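Cellobiose 2-epimerase (Spirochaeta thermophila DSM 6192, PDB 5ZIG) probably catalyses the reversible epimerization of cellobiose to 4-O-beta-D-glucopyranosyl-D-mannose, acting on the reducing-end glucose unit. Local coordinates at residues 29-34 with 80-85; 101-106 with 168-173; 128-133 with 205-210; 289-292 with 298-301. All blocks are in the same frame, centred on the assembly; numbering follows the deposited sequence.

Contact 1. Residues 29-34 with 80-85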
loop_
_atom_site.group_PDB
_atom_site.type_symbol
_atom_site.label_atom_id
_atom_site.label_comp_id
_atom_site.label_asym_id
_atom_site.label_seq_id
_atom_site.Cartn_x
_atom_site.Cartn_y
_atom_site.Cartn_z
ATOM N N PHE A 29 -2.560 -19.345 0.453
ATOM C CA PHE A 29 -3.295 -19.128 1.686
ATOM C C PHE A 29 -4.539 -18.289 1.422
ATOM O O PHE A 29 -5.624 -18.610 1.913
ATOM C CB PHE A 29 -2.384 -18.469 2.718
ATOM C CG PHE A 29 -3.091 -17.977 3.950
ATOM C CD1 PHE A 29 -3.099 -18.749 5.115
ATOM C CD2 PHE A 29 -3.675 -16.725 3.978
ATOM C CE1 PHE A 29 -3.704 -18.283 6.272
ATOM C CE2 PHE A 29 -4.306 -16.261 5.126
ATOM C CZ PHE A 29 -4.308 -17.052 6.276
ATOM N N TRP A 30 -4.413 -17.231 0.619
ATOM C CA TRP A 30 -5.572 -16.372 0.386
ATOM C C TRP A 30 -6.584 -17.047 -0.527
ATOM O O TRP A 30 -7.792 -16.886 -0.327
ATOM C CB TRP A 30 -5.123 -15.022 -0.164
ATOM C CG TRP A 30 -4.427 -14.246 0.884
ATOM C CD1 TRP A 30 -3.091 -13.950 0.942
ATOM C CD2 TRP A 30 -5.016 -13.689 2.069
ATOM N NE1 TRP A 30 -2.819 -13.231 2.084
ATOM C CE2 TRP A 30 -3.987 -13.047 2.785
ATOM C CE3 TRP A 30 -6.323 -13.652 2.584
ATOM C CZ2 TRP A 30 -4.219 -12.391 4.005
ATOM C CZ3 TRP A 30 -6.551 -12.986 3.784
ATOM C CH2 TRP A 30 -5.507 -12.367 4.475
ATOM N N LEU A 31 -6.110 -17.830 -1.499
ATOM C CA LEU A 31 -7.009 -18.573 -2.373
ATOM C C LEU A 31 -7.953 -19.445 -1.576
ATOM O O LEU A 31 -9.091 -19.672 -2.001
ATOM C CB LEU A 31 -6.222 -19.452 -3.347
ATOM C CG LEU A 31 -5.798 -18.840 -4.679
ATOM C CD1 LEU A 31 -5.031 -19.865 -5.522
ATOM C CD2 LEU A 31 -6.995 -18.320 -5.415
ATOM N N GLY A 32 -7.497 -19.954 -0.427
ATOM C CA GLY A 32 -8.336 -20.745 0.441
ATOM C C GLY A 32 -9.209 -19.960 1.396
ATOM O O GLY A 32 -9.746 -20.552 2.332
ATOM N N GLN A 33 -9.369 -18.647 1.202
ATOM C CA GLN A 33 -10.138 -17.808 2.121
ATOM C C GLN A 33 -11.276 -17.066 1.423
ATOM O O GLN A 33 -11.721 -16.026 1.914
ATOM C CB GLN A 33 -9.238 -16.796 2.830
ATOM C CG GLN A 33 -8.012 -17.384 3.477
ATOM C CD GLN A 33 -8.299 -17.939 4.836
ATOM O OE1 GLN A 33 -9.457 -18.067 5.233
ATOM N NE2 GLN A 33 -7.250 -18.265 5.571
ATOM N N GLN A 34 -11.725 -17.560 0.274
ATOM C CA GLN A 34 -12.884 -17.014 -0.408
ATOM C C GLN A 34 -14.168 -17.602 0.184
ATOM O O GLN A 34 -14.247 -18.801 0.469
ATOM C CB GLN A 34 -12.789 -17.320 -1.903
ATOM C CG GLN A 34 -11.406 -17.033 -2.503
ATOM C CD GLN A 34 -11.356 -17.271 -3.993
ATOM O OE1 GLN A 34 -11.985 -16.548 -4.775
ATOM N NE2 GLN A 34 -10.607 -18.290 -4.401
ATOM N N LEU A 80 -7.279 -15.441 -11.819
ATOM C CA LEU A 80 -8.310 -14.651 -12.462
ATOM C C LEU A 80 -9.656 -14.909 -11.791
ATOM O O LEU A 80 -10.407 -13.970 -11.505
ATOM C CB LEU A 80 -8.349 -14.964 -13.959
ATOM C CG LEU A 80 -9.347 -14.246 -14.846
ATOM C CD1 LEU A 80 -9.239 -12.729 -14.703
ATOM C CD2 LEU A 80 -9.136 -14.668 -16.284
ATOM N N GLU A 81 -9.944 -16.174 -11.476
ATOM C CA GLU A 81 -11.183 -16.529 -10.783
ATOM C C GLU A 81 -11.310 -15.800 -9.450
ATOM O O GLU A 81 -12.355 -15.207 -9.144
ATOM C CB GLU A 81 -11.244 -18.049 -10.581
ATOM C CG GLU A 81 -11.487 -18.799 -11.883
ATOM C CD GLU A 81 -11.025 -20.246 -11.853
ATOM O OE1 GLU A 81 -10.345 -20.655 -10.878
ATOM O OE2 GLU A 81 -11.339 -20.973 -12.820
ATOM N N ALA A 82 -10.267 -15.861 -8.624
ATOM C CA ALA A 82 -10.292 -15.138 -7.358
ATOM C C ALA A 82 -10.445 -13.646 -7.594
ATOM O O ALA A 82 -11.203 -12.973 -6.887
ATOM C CB ALA A 82 -9.025 -15.434 -6.549
ATOM N N ALA A 83 -9.743 -13.113 -8.596
ATOM C CA ALA A 83 -9.912 -11.706 -8.932
ATOM C C ALA A 83 -11.367 -11.413 -9.290
ATOM O O ALA A 83 -11.962 -10.466 -8.770
ATOM C CB ALA A 83 -8.972 -11.320 -10.069
ATOM N N GLY A 84 -11.951 -12.225 -10.173
ATOM C CA GLY A 84 -13.360 -12.064 -10.501
ATOM C C GLY A 84 -14.248 -12.145 -9.276
ATOM O O GLY A 84 -15.226 -11.400 -9.158
ATOM N N ASN A 85 -13.916 -13.048 -8.343
ATOM C CA ASN A 85 -14.683 -13.140 -7.106
ATOM C C ASN A 85 -14.582 -11.845 -6.325
ATOM O O ASN A 85 -15.590 -11.302 -5.861
ATOM C CB ASN A 85 -14.207 -14.315 -6.248
ATOM C CG ASN A 85 -14.887 -14.350 -4.883
ATOM O OD1 ASN A 85 -16.056 -13.966 -4.745
ATOM N ND2 ASN A 85 -14.165 -14.799 -3.870
#
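Gln-34 and Asn-85 meet amide to amide: Asn-85 ND2 donates to Gln-34 OE1 at 2.9 Å, with an N-H...O angle of 147°. The donor lies in the carbonyl plane of Gln-34, on a lone pair of OE1, but the two amide planes are turned 36° apart. The same OE1 rests on Ala-82, 3.4 Å from its CA, while Ala-82 CB lies beside the amide and also meets Leu-31 CD2 at 3.7 Å. The Gln-34 amide is fixed at its other end as well: NE2 donates almost straight, 3.2 Å, to Leu-31 O near the end of its own helix, so both amide atoms are engaged and the rotation of the group is settled. An extended chain beyond CG (chi2 -177°) carries the amide across to helix 77-94. Asn-85 in turn is held by its OD1, which is hydrogen-bonded to Gly-40 N, a bond that helps fix the amide's rotation with ND2 facing Gln-34. The contact ties the end of helix 7-31, where Gly-32 leaves helical geometry, to helix 77-94 of the (alpha/alpha)6 barrel. Phe-67 of helix 57-73 touches both Leu-31 and Ala-82, and Phe-41, in the loop between helix 7-31 and strand 44-45, lies against Gln-34 and Asn-85.

Contact 2. Residues 101-106 with 168-173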
loop_
_atom_site.group_PDB
_atom_site.type_symbol
_atom_site.label_atom_id
_atom_site.label_comp_id
_atom_site.label_asym_id
_atom_site.label_seq_id
_atom_site.Cartn_x
_atom_site.Cartn_y
_atom_site.Cartn_z
ATOM N N GLY A 101 -19.387 5.761 -5.623
ATOM C CA GLY A 101 -18.308 5.408 -4.711
ATOM C C GLY A 101 -18.607 4.089 -4.006
ATOM O O GLY A 101 -19.566 3.379 -4.310
ATOM N N PHE A 102 -17.768 3.781 -3.023
ATOM C CA PHE A 102 -17.807 2.494 -2.345
ATOM C C PHE A 102 -17.977 2.690 -0.845
ATOM O O PHE A 102 -17.336 3.563 -0.246
ATOM C CB PHE A 102 -16.525 1.670 -2.662
ATOM C CG PHE A 102 -16.390 1.334 -4.127
ATOM C CD1 PHE A 102 -15.875 2.262 -5.017
ATOM C CD2 PHE A 102 -16.849 0.134 -4.620
ATOM C CE1 PHE A 102 -15.799 1.980 -6.355
ATOM C CE2 PHE A 102 -16.788 -0.139 -5.955
ATOM C CZ PHE A 102 -16.252 0.786 -6.825
ATOM N N PHE A 103 -18.869 1.889 -0.255
ATOM C CA PHE A 103 -19.014 1.841 1.197
ATOM C C PHE A 103 -17.730 1.353 1.876
ATOM O O PHE A 103 -16.952 0.584 1.310
ATOM C CB PHE A 103 -20.153 0.898 1.597
ATOM C CG PHE A 103 -21.481 1.258 1.033
ATOM C CD1 PHE A 103 -22.075 2.471 1.346
ATOM C CD2 PHE A 103 -22.166 0.367 0.217
ATOM C CE1 PHE A 103 -23.320 2.790 0.828
ATOM C CE2 PHE A 103 -23.410 0.685 -0.300
ATOM C CZ PHE A 103 -23.984 1.891 0.006
ATOM N N TRP A 104 -17.552 1.766 3.133
ATOM C CA TRP A 104 -16.384 1.392 3.928
ATOM C C TRP A 104 -16.402 -0.091 4.311
ATOM O O TRP A 104 -15.358 -0.761 4.282
ATOM C CB TRP A 104 -16.330 2.280 5.180
ATOM C CG TRP A 104 -15.211 1.963 6.085
ATOM C CD1 TRP A 104 -15.310 1.497 7.361
ATOM C CD2 TRP A 104 -13.817 2.143 5.826
ATOM N NE1 TRP A 104 -14.060 1.330 7.898
ATOM C CE2 TRP A 104 -13.127 1.726 6.982
ATOM C CE3 TRP A 104 -13.080 2.582 4.710
ATOM C CZ2 TRP A 104 -11.735 1.730 7.070
ATOM C CZ3 TRP A 104 -11.692 2.601 4.803
ATOM C CH2 TRP A 104 -11.032 2.160 5.988
ATOM N N SER A 105 -17.569 -0.612 4.675
ATOM C CA SER A 105 -17.633 -2.017 5.051
ATOM C C SER A 105 -19.056 -2.494 4.826
ATOM O O SER A 105 -19.998 -1.701 4.825
ATOM C CB SER A 105 -17.225 -2.241 6.508
ATOM O OG SER A 105 -18.011 -1.444 7.379
ATOM N N VAL A 106 -19.193 -3.801 4.628
ATOM C CA VAL A 106 -20.494 -4.432 4.541
ATOM C C VAL A 106 -20.491 -5.673 5.414
ATOM O O VAL A 106 -19.446 -6.146 5.863
ATOM C CB VAL A 106 -20.909 -4.754 3.085
ATOM C CG1 VAL A 106 -20.783 -3.509 2.169
ATOM C CG2 VAL A 106 -20.086 -5.904 2.534
ATOM N N PHE A 168 -16.215 11.441 3.577
ATOM C CA PHE A 168 -17.493 12.094 3.363
ATOM C C PHE A 168 -18.623 11.194 3.841
ATOM O O PHE A 168 -18.484 9.970 3.941
ATOM C CB PHE A 168 -17.711 12.463 1.881
ATOM C CG PHE A 168 -16.893 13.627 1.420
ATOM C CD1 PHE A 168 -15.578 13.447 1.005
ATOM C CD2 PHE A 168 -17.433 14.904 1.403
ATOM C CE1 PHE A 168 -14.818 14.537 0.572
ATOM C CE2 PHE A 168 -16.682 15.987 0.984
ATOM C CZ PHE A 168 -15.369 15.807 0.579
ATOM N N THR A 169 -19.754 11.839 4.137
ATOM C CA THR A 169 -21.006 11.154 4.390
ATOM C C THR A 169 -21.427 10.351 3.161
ATOM O O THR A 169 -20.906 10.529 2.051
ATOM C CB THR A 169 -22.100 12.159 4.747
ATOM O OG1 THR A 169 -22.056 13.258 3.824
ATOM C CG2 THR A 169 -21.919 12.685 6.167
ATOM N N GLU A 170 -22.413 9.475 3.368
ATOM C CA GLU A 170 -22.803 8.538 2.322
ATOM C C GLU A 170 -23.117 9.258 1.008
ATOM O O GLU A 170 -22.646 8.847 -0.061
ATOM C CB GLU A 170 -23.993 7.699 2.795
ATOM C CG GLU A 170 -24.450 6.679 1.769
ATOM C CD GLU A 170 -25.644 5.865 2.233
ATOM O OE1 GLU A 170 -26.171 6.152 3.333
ATOM O OE2 GLU A 170 -26.054 4.944 1.488
ATOM N N ASP A 171 -23.871 10.367 1.076
ATOM C CA ASP A 171 -24.289 11.106 -0.110
ATOM C C ASP A 171 -23.200 12.010 -0.676
ATOM O O ASP A 171 -23.480 12.767 -1.613
ATOM C CB ASP A 171 -25.550 11.934 0.199
ATOM C CG ASP A 171 -25.343 12.939 1.335
ATOM O OD1 ASP A 171 -24.182 13.320 1.618
ATOM O OD2 ASP A 171 -26.346 13.362 1.945
ATOM N N TRP A 172 -21.986 11.963 -0.116
ATOM C CA TRP A 172 -20.809 12.733 -0.537
ATOM C C TRP A 172 -20.989 14.235 -0.339
ATOM O O TRP A 172 -20.312 15.040 -1.002
ATOM C CB TRP A 172 -20.433 12.454 -1.999
ATOM C CG TRP A 172 -19.785 11.120 -2.286
ATOM C CD1 TRP A 172 -20.409 9.991 -2.728
ATOM C CD2 TRP A 172 -18.384 10.795 -2.205
ATOM N NE1 TRP A 172 -19.494 8.980 -2.905
ATOM C CE2 TRP A 172 -18.245 9.449 -2.605
ATOM C CE3 TRP A 172 -17.237 11.516 -1.853
ATOM C CZ2 TRP A 172 -17.008 8.799 -2.635
ATOM C CZ3 TRP A 172 -15.995 10.859 -1.889
ATOM C CH2 TRP A 172 -15.903 9.520 -2.271
ATOM N N SER A 173 -21.866 14.641 0.575
ATOM C CA SER A 173 -22.179 16.052 0.755
ATOM C C SER A 173 -21.337 16.732 1.825
ATOM O O SER A 173 -21.040 17.923 1.697
ATOM C CB SER A 173 -23.657 16.222 1.138
ATOM O OG SER A 173 -23.874 15.931 2.509
#
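Phe-103 and Trp-172 both offer an edge across this contact. At the rim of the Phe-103 ring, near its plane, sits Glu-170 OE2, 3.5 Å from CE1; the ring and carboxylate planes are 69° apart. At the edge of the Trp-172 indole, also near its plane, lies Gly-101 CA, 4.2 Å from NE1. These residues join two connections of an (alpha/alpha)6 barrel: the segment leading from helix 77-94 into strand 105-106, and a type I beta turn, Thr-169 to Trp-172, between strands 167-168 and 175-176. Glu-170 reaches across fully stretched, with CG opposite the backbone N (chi1 -179°), and its OE2 forms a salt bridge with Arg-115, so the carboxylate serves an arginine as well as the aromatic edge. Trp-172 NE1 is hydrogen-bonded to Arg-100 O, just before Gly-101, which helps keep the indole edge beside the glycine, a loose approach. The turn closes with Trp-172 N on Thr-169 O at 2.8 Å. Asp-171 links the turn to the residue after it: its OD1 accepts from Thr-169 OG1 and Ser-173 OG on the syn side and, in an Asx turn, from Ser-173 N on the anti side at 2.9 Å.

Contact 3. Residues 128-133 with 205-210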
loop_
_atom_site.group_PDB
_atom_site.type_symbol
_atom_site.label_atom_id
_atom_site.label_comp_id
_atom_site.label_asym_id
_atom_site.label_seq_id
_atom_site.Cartn_x
_atom_site.Cartn_y
_atom_site.Cartn_z
ATOM N N ALA A 128 -7.247 -0.920 -7.473
ATOM C CA ALA A 128 -7.535 -2.317 -7.761
ATOM C C ALA A 128 -8.363 -2.505 -9.024
ATOM O O ALA A 128 -8.218 -3.532 -9.702
ATOM C CB ALA A 128 -8.257 -2.965 -6.580
ATOM N N LEU A 129 -9.261 -1.563 -9.342
ATOM C CA LEU A 129 -10.074 -1.711 -10.545
ATOM C C LEU A 129 -9.247 -1.527 -11.803
ATOM O O LEU A 129 -9.520 -2.169 -12.825
ATOM C CB LEU A 129 -11.226 -0.706 -10.536
ATOM C CG LEU A 129 -12.411 -1.050 -9.635
ATOM C CD1 LEU A 129 -13.084 0.236 -9.157
ATOM C CD2 LEU A 129 -13.399 -1.935 -10.373
ATOM N N ALA A 130 -8.254 -0.640 -11.752
ATOM C CA ALA A 130 -7.337 -0.478 -12.869
ATOM C C ALA A 130 -6.526 -1.750 -13.087
ATOM O O ALA A 130 -6.383 -2.219 -14.223
ATOM C CB ALA A 130 -6.423 0.725 -12.615
ATOM N N ALA A 131 -6.034 -2.348 -11.997
ATOM C CA ALA A 131 -5.324 -3.615 -12.108
ATOM C C ALA A 131 -6.221 -4.689 -12.702
ATOM O O ALA A 131 -5.796 -5.444 -13.585
ATOM C CB ALA A 131 -4.803 -4.033 -10.735
ATOM N N TYR A 132 -7.481 -4.749 -12.245
ATOM C CA TYR A 132 -8.404 -5.760 -12.744
ATOM C C TYR A 132 -8.665 -5.574 -14.228
ATOM O O TYR A 132 -8.745 -6.550 -14.982
ATOM C CB TYR A 132 -9.723 -5.710 -11.971
ATOM C CG TYR A 132 -10.659 -6.827 -12.375
ATOM C CD1 TYR A 132 -10.253 -8.136 -12.248
ATOM C CD2 TYR A 132 -11.917 -6.578 -12.929
ATOM C CE1 TYR A 132 -11.043 -9.170 -12.626
ATOM C CE2 TYR A 132 -12.752 -7.645 -13.309
ATOM C CZ TYR A 132 -12.286 -8.942 -13.142
ATOM O OH TYR A 132 -13.023 -10.058 -13.478
ATOM N N HIS A 133 -8.830 -4.327 -14.659
ATOM C CA HIS A 133 -9.061 -4.057 -16.074
ATOM C C HIS A 133 -7.908 -4.590 -16.922
ATOM O O HIS A 133 -8.124 -5.334 -17.889
ATOM C CB HIS A 133 -9.263 -2.557 -16.285
ATOM C CG HIS A 133 -9.236 -2.148 -17.720
ATOM N ND1 HIS A 133 -10.332 -2.273 -18.543
ATOM C CD2 HIS A 133 -8.247 -1.633 -18.485
ATOM C CE1 HIS A 133 -10.020 -1.846 -19.754
ATOM N NE2 HIS A 133 -8.763 -1.444 -19.744
ATOM N N PHE A 205 -3.039 6.327 -14.211
ATOM C CA PHE A 205 -2.332 6.992 -15.307
ATOM C C PHE A 205 -1.514 6.006 -16.140
ATOM O O PHE A 205 -1.468 6.117 -17.371
ATOM C CB PHE A 205 -1.425 8.095 -14.761
ATOM C CG PHE A 205 -0.648 8.828 -15.823
ATOM C CD1 PHE A 205 -1.273 9.752 -16.643
ATOM C CD2 PHE A 205 0.710 8.585 -16.001
ATOM C CE1 PHE A 205 -0.563 10.424 -17.614
ATOM C CE2 PHE A 205 1.428 9.250 -16.967
ATOM C CZ PHE A 205 0.794 10.172 -17.776
ATOM N N ARG A 206 -0.838 5.055 -15.488
ATOM C CA ARG A 206 -0.135 4.022 -16.242
ATOM C C ARG A 206 -1.094 3.261 -17.143
ATOM O O ARG A 206 -0.763 2.937 -18.289
ATOM C CB ARG A 206 0.574 3.051 -15.298
ATOM C CG ARG A 206 1.243 1.901 -16.060
ATOM C CD ARG A 206 1.998 0.922 -15.125
ATOM N NE ARG A 206 3.305 1.454 -14.775
ATOM C CZ ARG A 206 3.600 2.025 -13.617
ATOM N NH1 ARG A 206 2.673 2.130 -12.671
ATOM N NH2 ARG A 206 4.830 2.481 -13.404
ATOM N N THR A 207 -2.295 2.969 -16.643
ATOM C CA THR A 207 -3.269 2.173 -17.381
ATOM C C THR A 207 -3.890 2.961 -18.541
ATOM O O THR A 207 -4.214 2.373 -19.578
ATOM C CB THR A 207 -4.363 1.683 -16.405
ATOM O OG1 THR A 207 -3.757 1.106 -15.227
ATOM C CG2 THR A 207 -5.323 0.673 -17.057
ATOM N N THR A 208 -4.045 4.285 -18.406
ATOM C CA THR A 208 -4.821 5.064 -19.373
ATOM C C THR A 208 -4.092 6.250 -20.001
ATOM O O THR A 208 -4.523 6.708 -21.062
ATOM C CB THR A 208 -6.109 5.614 -18.727
ATOM O OG1 THR A 208 -5.756 6.589 -17.738
ATOM C CG2 THR A 208 -6.942 4.516 -18.081
ATOM N N LYS A 209 -3.051 6.792 -19.369
ATOM C CA LYS A 209 -2.334 7.961 -19.888
ATOM C C LYS A 209 -3.262 9.157 -20.064
ATOM O O LYS A 209 -3.033 10.025 -20.916
ATOM C CB LYS A 209 -1.617 7.646 -21.209
ATOM C CG LYS A 209 -0.235 7.024 -21.044
ATOM C CD LYS A 209 -0.323 5.544 -20.713
ATOM C CE LYS A 209 -1.201 4.799 -21.722
ATOM N NZ LYS A 209 -1.248 3.318 -21.492
ATOM N N GLU A 210 -4.322 9.200 -19.272
ATOM C CA GLU A 210 -5.229 10.326 -19.332
ATOM C C GLU A 210 -4.550 11.514 -18.656
ATOM O O GLU A 210 -4.055 11.377 -17.531
ATOM C CB GLU A 210 -6.563 9.962 -18.680
ATOM C CG GLU A 210 -7.558 11.114 -18.486
ATOM C CD GLU A 210 -7.797 11.928 -19.747
ATOM O OE1 GLU A 210 -8.118 11.326 -20.801
ATOM O OE2 GLU A 210 -7.657 13.171 -19.672
#
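Two helices of the (alpha/alpha)6 barrel, 119-136 and 191-208, come together here through an alanine, a threonine and a histidine, near the end of the second. The backbones are closest at Ala-130 and Thr-207, whose CA atoms are 6.6 Å apart, a close approach consistent with the small alanine side chain. Thr-207 does all the touching from its side. Its OG1 lies 3.8 Å from Ala-130 CB, and its CG2 comes within 4.0 Å of His-133 CD2, approaching the imidazole at an oblique angle, with Ala-130 O at the margin of the same methyl. With chi1 at -49°, CG2 stands opposite the backbone N and leans toward the other helix, while OG1 stays beside that N and is hydrogen-bonded to Thr-203 O one turn back. The hydroxyl therefore pays its polar debt to its own helix, and the meeting with Ala-130 is van der Waals packing; no hydrogen bond crosses between the segments. His-133 is held through ND1, which is hydrogen-bonded to Asp-138 O, and Leu-142 of helix 139-156 packs on it. Ala-131, turned away from Thr-207, instead meets Trp-65 and Gln-69 of helix 57-73. Beyond Thr-207 the chain leaves the helix at Lys-209, which has a positive phi of 58° and whose N reaches Phe-205 O at 2.6 Å. Lys-209 NZ folds back to Arg-206 O at 3.3 Å, its donor tilted from the carbonyl plane. Glu-210 is the N-cap right before helix 211-228, OE2 accepting from Arg-212 N.

Contact 4. Residues 289-292 with 298-301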
loop_
_atom_site.group_PDB
_atom_site.type_symbol
_atom_site.label_atom_id
_atom_site.label_comp_id
_atom_site.label_asym_id
_atom_site.label_seq_id
_atom_site.Cartn_x
_atom_site.Cartn_y
_atom_site.Cartn_z
ATOM N N ALA A 289 17.760 4.312 6.426
ATOM C CA ALA A 289 18.870 3.378 6.484
ATOM C C ALA A 289 19.632 3.501 7.794
ATOM O O ALA A 289 20.209 2.515 8.271
ATOM C CB ALA A 289 19.805 3.610 5.295
ATOM N N ARG A 290 19.665 4.700 8.379
ATOM C CA ARG A 290 20.258 4.853 9.702
ATOM C C ARG A 290 19.336 4.322 10.793
ATOM O O ARG A 290 19.817 3.764 11.783
ATOM C CB ARG A 290 20.613 6.323 9.961
ATOM C CG ARG A 290 21.899 6.795 9.267
ATOM C CD ARG A 290 22.278 8.223 9.677
ATOM N NE ARG A 290 21.195 9.184 9.447
ATOM C CZ ARG A 290 21.167 10.071 8.453
ATOM N NH1 ARG A 290 22.164 10.140 7.581
ATOM N NH2 ARG A 290 20.135 10.891 8.328
ATOM N N ALA A 291 18.017 4.469 10.627
ATOM C CA ALA A 291 17.088 3.886 11.590
ATOM C C ALA A 291 17.149 2.362 11.581
ATOM O O ALA A 291 16.973 1.736 12.628
ATOM C CB ALA A 291 15.652 4.365 11.303
ATOM N N LEU A 292 17.387 1.746 10.415
ATOM C CA LEU A 292 17.539 0.295 10.372
ATOM C C LEU A 292 18.801 -0.138 11.105
ATOM O O LEU A 292 18.830 -1.194 11.757
ATOM C CB LEU A 292 17.579 -0.185 8.919
ATOM C CG LEU A 292 17.430 -1.691 8.705
ATOM C CD1 LEU A 292 15.970 -2.051 8.609
ATOM C CD2 LEU A 292 18.171 -2.138 7.448
ATOM N N SER A 298 15.997 -4.294 11.266
ATOM C CA SER A 298 14.576 -4.360 10.954
ATOM C C SER A 298 13.964 -3.069 11.475
ATOM O O SER A 298 14.562 -2.381 12.303
ATOM C CB SER A 298 13.917 -5.588 11.587
ATOM O OG SER A 298 13.945 -5.477 12.992
ATOM N N LEU A 299 12.763 -2.744 10.997
ATOM C CA LEU A 299 12.263 -1.394 11.247
ATOM C C LEU A 299 11.189 -1.343 12.322
ATOM O O LEU A 299 10.197 -2.087 12.255
ATOM C CB LEU A 299 11.720 -0.787 9.956
ATOM C CG LEU A 299 12.808 -0.224 9.064
ATOM C CD1 LEU A 299 12.164 0.683 8.026
ATOM C CD2 LEU A 299 13.813 0.540 9.910
ATOM N N PRO A 300 11.342 -0.448 13.295
ATOM C CA PRO A 300 10.293 -0.240 14.297
ATOM C C PRO A 300 9.038 0.347 13.667
ATOM O O PRO A 300 9.037 0.853 12.541
ATOM C CB PRO A 300 10.919 0.738 15.296
ATOM C CG PRO A 300 12.168 1.269 14.636
ATOM C CD PRO A 300 12.566 0.322 13.565
ATOM N N ASN A 301 7.948 0.289 14.431
ATOM C CA ASN A 301 6.665 0.624 13.833
ATOM C C ASN A 301 6.449 2.132 13.783
ATOM O O ASN A 301 6.127 2.684 12.724
ATOM C CB ASN A 301 5.528 -0.049 14.583
ATOM C CG ASN A 301 4.197 0.233 13.942
ATOM O OD1 ASN A 301 4.094 0.309 12.714
ATOM N ND2 ASN A 301 3.170 0.393 14.759
#
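Leu-292 and Leu-299 carry the apolar part of this contact, between helix 275-294 and the loop that follows it. Leu-292 CD1 meets Leu-299 CD2 at 3.6 Å, methyl against methyl, and the same CD2 lies 3.8 Å from Leu-292 CA, so the Leu-299 branch settles along the side of the helix instead of meeting only the end of the leucine. It also reaches the previous residue, more loosely, at 4.5 Å from Ala-291 CB. Leu-292 CG is opposite the backbone N (chi1 -167°), and this torsion together with chi2 of 87° directs CD1 to the loop.

A second kind of meeting is methyl against backbone. Leu-292 CD1 packs on Ser-298, 3.5 Å from its N and 3.6 Å from its CA, and so covers the chain where it comes back past the helix. Ser-298 points its own CB away from the helix.

Hydrogen bonds do not cross between the segments; several polar atoms are bonded to other parts of the fold. Ser-298 OG is bonded to Arg-313 NE, and Leu-299 O to Gln-318 NE2 of helix 315-332. On the helix side, Ala-291 O accepts from His-295 ND1. His-340 and Val-344 of helix 336-352 also touch Leu-292, while Val-317 and Ala-321 of helix 315-332 pack on Leu-299. The chain here doubles back on its own helix before entering strand 302-303 of a four-stranded antiparallel sheet, a helix-to-strand connection of the (alpha/alpha)6 barrel.

Contacts 1, 2 and 3 lie on one side of the chain's centre and contact 4 on the other, at least about 17 Å from each of them at the nearest atoms. Contacts 2 and 4 are buried, contacts 1 and 3 only partly. Contacts 1 and 3 both join helices, and they touch where Tyr-132 packs on Ala-83 and Gly-84; contacts 2 and 3 meet at Phe-102 and Leu-129, and their segments alternate along the chain. The chemistry varies with place: an amide hydrogen bond at the helix end in contact 1, aromatic edges between connections in contact 2, a threonine on an alanine and a histidine in contact 3, and leucine packing on side chain and backbone in contact 4.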